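Local coordinates for protein Isomerase/lactonizing enzyme (Agrobacterium fabrum str. C58, PDB 2NQL) that belongs to the enolase superfamily and binds a sodium ion at a carboxylate site in its barrel domain, at residues A[238-243]-A[264-269]. Sequence-based numbering, arbitrary orientation.
Sequences FAEAPV and VGEEWR. With NA (sodium ion), chain G.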
ATOM      1  N   PHE A 238     -25.051   8.716 -10.163  1.00 26.22           N
ATOM      2  CA  PHE A 238     -23.629   9.011 -10.247  1.00 24.07           C
ATOM      3  C   PHE A 238     -22.920   7.997 -11.138  1.00 23.40           C
ATOM      4  O   PHE A 238     -23.457   6.905 -11.407  1.00 24.27           O
ATOM      5  CB  PHE A 238     -22.982   9.130  -8.857  1.00 25.02           C
ATOM      6  CG  PHE A 238     -23.125   7.893  -7.981  1.00 23.33           C
ATOM      7  CD1 PHE A 238     -22.268   6.799  -8.139  1.00 24.58           C
ATOM      8  CD2 PHE A 238     -24.085   7.845  -6.974  1.00 25.79           C
ATOM      9  CE1 PHE A 238     -22.368   5.660  -7.311  1.00 23.95           C
ATOM     10  CE2 PHE A 238     -24.204   6.717  -6.139  1.00 25.28           C
ATOM     11  CZ  PHE A 238     -23.346   5.610  -6.322  1.00 20.87           C
ATOM     12  N   ALA A 239     -21.722   8.363 -11.593  1.00 24.75           N
ATOM     13  CA  ALA A 239     -20.832   7.446 -12.300  1.00 25.95           C
ATOM     14  C   ALA A 239     -19.673   7.164 -11.357  1.00 24.36           C
ATOM     15  O   ALA A 239     -18.965   8.077 -10.953  1.00 25.26           O
ATOM     16  CB  ALA A 239     -20.334   8.071 -13.616  1.00 25.30           C
ATOM     17  N   GLU A 240     -19.532   5.900 -10.971  1.00 26.05           N
ATOM     18  CA  GLU A 240     -18.538   5.521  -9.965  1.00 22.18           C
ATOM     19  C   GLU A 240     -17.310   4.916 -10.658  1.00 22.69           C
ATOM     20  O   GLU A 240     -17.455   4.162 -11.624  1.00 23.30           O
ATOM     21  CB  GLU A 240     -19.169   4.549  -8.962  1.00 24.72           C
ATOM     22  CG  GLU A 240     -18.177   3.679  -8.214  1.00 18.61           C
ATOM     23  CD  GLU A 240     -18.853   2.665  -7.314  1.00 31.31           C
ATOM     24  OE1 GLU A 240     -20.043   2.824  -6.992  1.00 28.74           O
ATOM     25  OE2 GLU A 240     -18.173   1.718  -6.851  1.00 35.07           O
ATOM     26  N   ALA A 241     -16.114   5.251 -10.157  1.00 25.51           N
ATOM     27  CA  ALA A 241     -14.843   4.619 -10.592  1.00 19.75           C
ATOM     28  C   ALA A 241     -14.694   4.607 -12.128  1.00 23.44           C
ATOM     29  O   ALA A 241     -14.619   3.532 -12.756  1.00 26.24           O
ATOM     30  CB  ALA A 241     -14.711   3.187 -10.007  1.00 25.11           C
ATOM     31  N   PRO A 242     -14.721   5.802 -12.747  1.00 23.05           N
ATOM     32  CA  PRO A 242     -14.673   5.861 -14.213  1.00 26.79           C
ATOM     33  C   PRO A 242     -13.340   5.394 -14.830  1.00 25.12           C
ATOM     34  O   PRO A 242     -13.318   4.896 -15.962  1.00 27.99           O
ATOM     35  CB  PRO A 242     -14.891   7.347 -14.496  1.00 23.77           C
ATOM     36  CG  PRO A 242     -14.424   8.047 -13.289  1.00 26.31           C
ATOM     37  CD  PRO A 242     -14.800   7.149 -12.148  1.00 24.79           C
ATOM     38  N   VAL A 243     -12.243   5.568 -14.094  1.00 22.02           N
ATOM     39  CA  VAL A 243     -10.898   5.220 -14.590  1.00 29.16           C
ATOM     40  C   VAL A 243     -10.110   4.484 -13.507  1.00 29.01           C
ATOM     41  O   VAL A 243     -10.592   4.350 -12.389  1.00 28.12           O
ATOM     42  CB  VAL A 243     -10.095   6.464 -15.083  1.00 25.05           C
ATOM     43  CG1 VAL A 243     -10.760   7.069 -16.295  1.00 33.19           C
ATOM     44  CG2 VAL A 243      -9.977   7.494 -13.997  1.00 26.73           C
ATOM     45  N   VAL A 264     -16.034   8.192  -6.078  1.00 22.48           N
ATOM     46  CA  VAL A 264     -14.818   7.382  -5.968  1.00 18.32           C
ATOM     47  C   VAL A 264     -14.530   7.130  -4.486  1.00 22.47           C
ATOM     48  O   VAL A 264     -15.119   7.779  -3.620  1.00 21.62           O
ATOM     49  CB  VAL A 264     -13.561   8.109  -6.591  1.00 23.15           C
ATOM     50  CG1 VAL A 264     -13.625   8.145  -8.106  1.00 22.42           C
ATOM     51  CG2 VAL A 264     -13.405   9.524  -5.999  1.00 23.32           C
ATOM     52  N   GLY A 265     -13.632   6.192  -4.192  1.00 21.32           N
ATOM     53  CA  GLY A 265     -13.024   6.139  -2.858  1.00 21.50           C
ATOM     54  C   GLY A 265     -13.013   4.807  -2.128  1.00 20.82           C
ATOM     55  O   GLY A 265     -12.384   4.707  -1.079  1.00 20.87           O
ATOM     56  N   GLU A 266     -13.684   3.783  -2.666  1.00 18.86           N
ATOM     57  CA  GLU A 266     -13.785   2.494  -1.964  1.00 19.84           C
ATOM     58  C   GLU A 266     -12.416   1.863  -1.725  1.00 18.41           C
ATOM     59  O   GLU A 266     -12.203   1.188  -0.710  1.00 21.23           O
ATOM     60  CB  GLU A 266     -14.700   1.523  -2.706  1.00 22.71           C
ATOM     61  CG  GLU A 266     -14.079   0.927  -3.974  1.00 22.38           C
ATOM     62  CD  GLU A 266     -14.974  -0.069  -4.625  1.00 35.53           C
ATOM     63  OE1 GLU A 266     -16.070   0.361  -5.030  1.00 35.00           O
ATOM     64  OE2 GLU A 266     -14.612  -1.261  -4.711  1.00 30.61           O
ATOM     65  N   GLU A 267     -11.471   2.140  -2.628  1.00 17.03           N
ATOM     66  CA  GLU A 267     -10.172   1.480  -2.566  1.00 19.65           C
ATOM     67  C   GLU A 267      -9.103   2.379  -1.912  1.00 21.72           C
ATOM     68  O   GLU A 267      -7.940   2.005  -1.824  1.00 22.15           O
ATOM     69  CB  GLU A 267      -9.756   1.055  -3.969  1.00 21.88           C
ATOM     70  CG  GLU A 267      -9.306   2.220  -4.869  1.00 23.46           C
ATOM     71  CD  GLU A 267     -10.424   2.867  -5.687  1.00 31.40           C
ATOM     72  OE1 GLU A 267     -11.544   3.033  -5.180  1.00 32.67           O
ATOM     73  OE2 GLU A 267     -10.189   3.227  -6.861  1.00 36.23           O
ATOM     74  N   TRP A 268      -9.519   3.551  -1.439  1.00 19.44           N
ATOM     75  CA  TRP A 268      -8.640   4.397  -0.610  1.00 20.33           C
ATOM     76  C   TRP A 268      -8.360   3.758   0.737  1.00 17.00           C
ATOM     77  O   TRP A 268      -9.004   2.769   1.111  1.00 20.08           O
ATOM     78  CB  TRP A 268      -9.262   5.770  -0.398  1.00 19.27           C
ATOM     79  CG  TRP A 268      -9.413   6.571  -1.637  1.00 17.71           C
ATOM     80  CD1 TRP A 268      -8.858   6.339  -2.860  1.00 18.62           C
ATOM     81  CD2 TRP A 268     -10.183   7.760  -1.763  1.00 19.31           C
ATOM     82  NE1 TRP A 268      -9.247   7.313  -3.747  1.00 22.74           N
ATOM     83  CE2 TRP A 268     -10.060   8.200  -3.098  1.00 21.79           C
ATOM     84  CE3 TRP A 268     -10.994   8.487  -0.876  1.00 25.36           C
ATOM     85  CZ2 TRP A 268     -10.714   9.346  -3.575  1.00 22.41           C
ATOM     86  CZ3 TRP A 268     -11.648   9.628  -1.358  1.00 21.52           C
ATOM     87  CH2 TRP A 268     -11.485  10.048  -2.685  1.00 24.54           C
ATOM     88  N   ARG A 269      -7.411   4.329   1.484  1.00 17.73           N
ATOM     89  CA  ARG A 269      -7.189   3.895   2.856  1.00 16.06           C
ATOM     90  C   ARG A 269      -7.294   5.035   3.885  1.00 15.77           C
ATOM     91  O   ARG A 269      -7.720   4.809   4.997  1.00 17.83           O
ATOM     92  CB  ARG A 269      -5.826   3.171   2.988  1.00 19.12           C
ATOM     93  CG  ARG A 269      -5.675   1.891   2.138  1.00 20.02           C
ATOM     94  CD  ARG A 269      -6.645   0.802   2.573  1.00 18.77           C
ATOM     95  NE  ARG A 269      -6.321  -0.507   1.986  1.00 17.43           N
ATOM     96  CZ  ARG A 269      -6.730  -0.908   0.788  1.00 20.47           C
ATOM     97  NH1 ARG A 269      -7.498  -0.133   0.015  1.00 18.05           N
ATOM     98  NH2 ARG A 269      -6.359  -2.098   0.346  1.00 16.34           N
TER
HETATM   99 NA    NA G 401     -17.729   1.673  -4.629  1.00 49.12          NA
HETATM  100  O   HOH W   1     -15.730   3.750  -5.034  1.00 22.70           O
HETATM  101  O   HOH W   2     -19.717   1.852  -3.348  1.00 32.84           O
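The metal site at the mouth of the enolase-superfamily barrel joins Glu240, on strand 239-240, and Glu266, in the loop after the neighbouring parallel strand 262-264. Each gives one carboxylate oxygen to the sodium ion: OE2 of Glu240 lies 2.3 Å from it and OE1 of Glu266 2.1 Å. Two waters complete the observed ligands, at 2.4 and 2.9 Å from the sodium; the farther one accepts a hydrogen bond from the backbone N of Glu266 at 3.1 Å, tying the loop to the coordination sphere. The side chains approach at about a right angle, their carboxylate planes 61° apart. With CG opposite the backbone N (chi1 158°) and the chain extended beyond it, Glu240 carries its carboxylate to the metal; its second oxygen, OE1, is held by a salt bridge to Lys184 and a hydrogen bond from Gln287, which, with the metal on OE2, should restrict the rotation of the carboxylate. Behind the site, Val264 CG1 packs against Pro242 CD at 4.3 Å, and Leu251 of helix 248-255 touches both side chains. Glu240 OE2 and Glu266 OE1 stand 3.1 Å apart without a hydrogen bond. Since both ligate the same cation, the sodium probably offsets the repulsion between them.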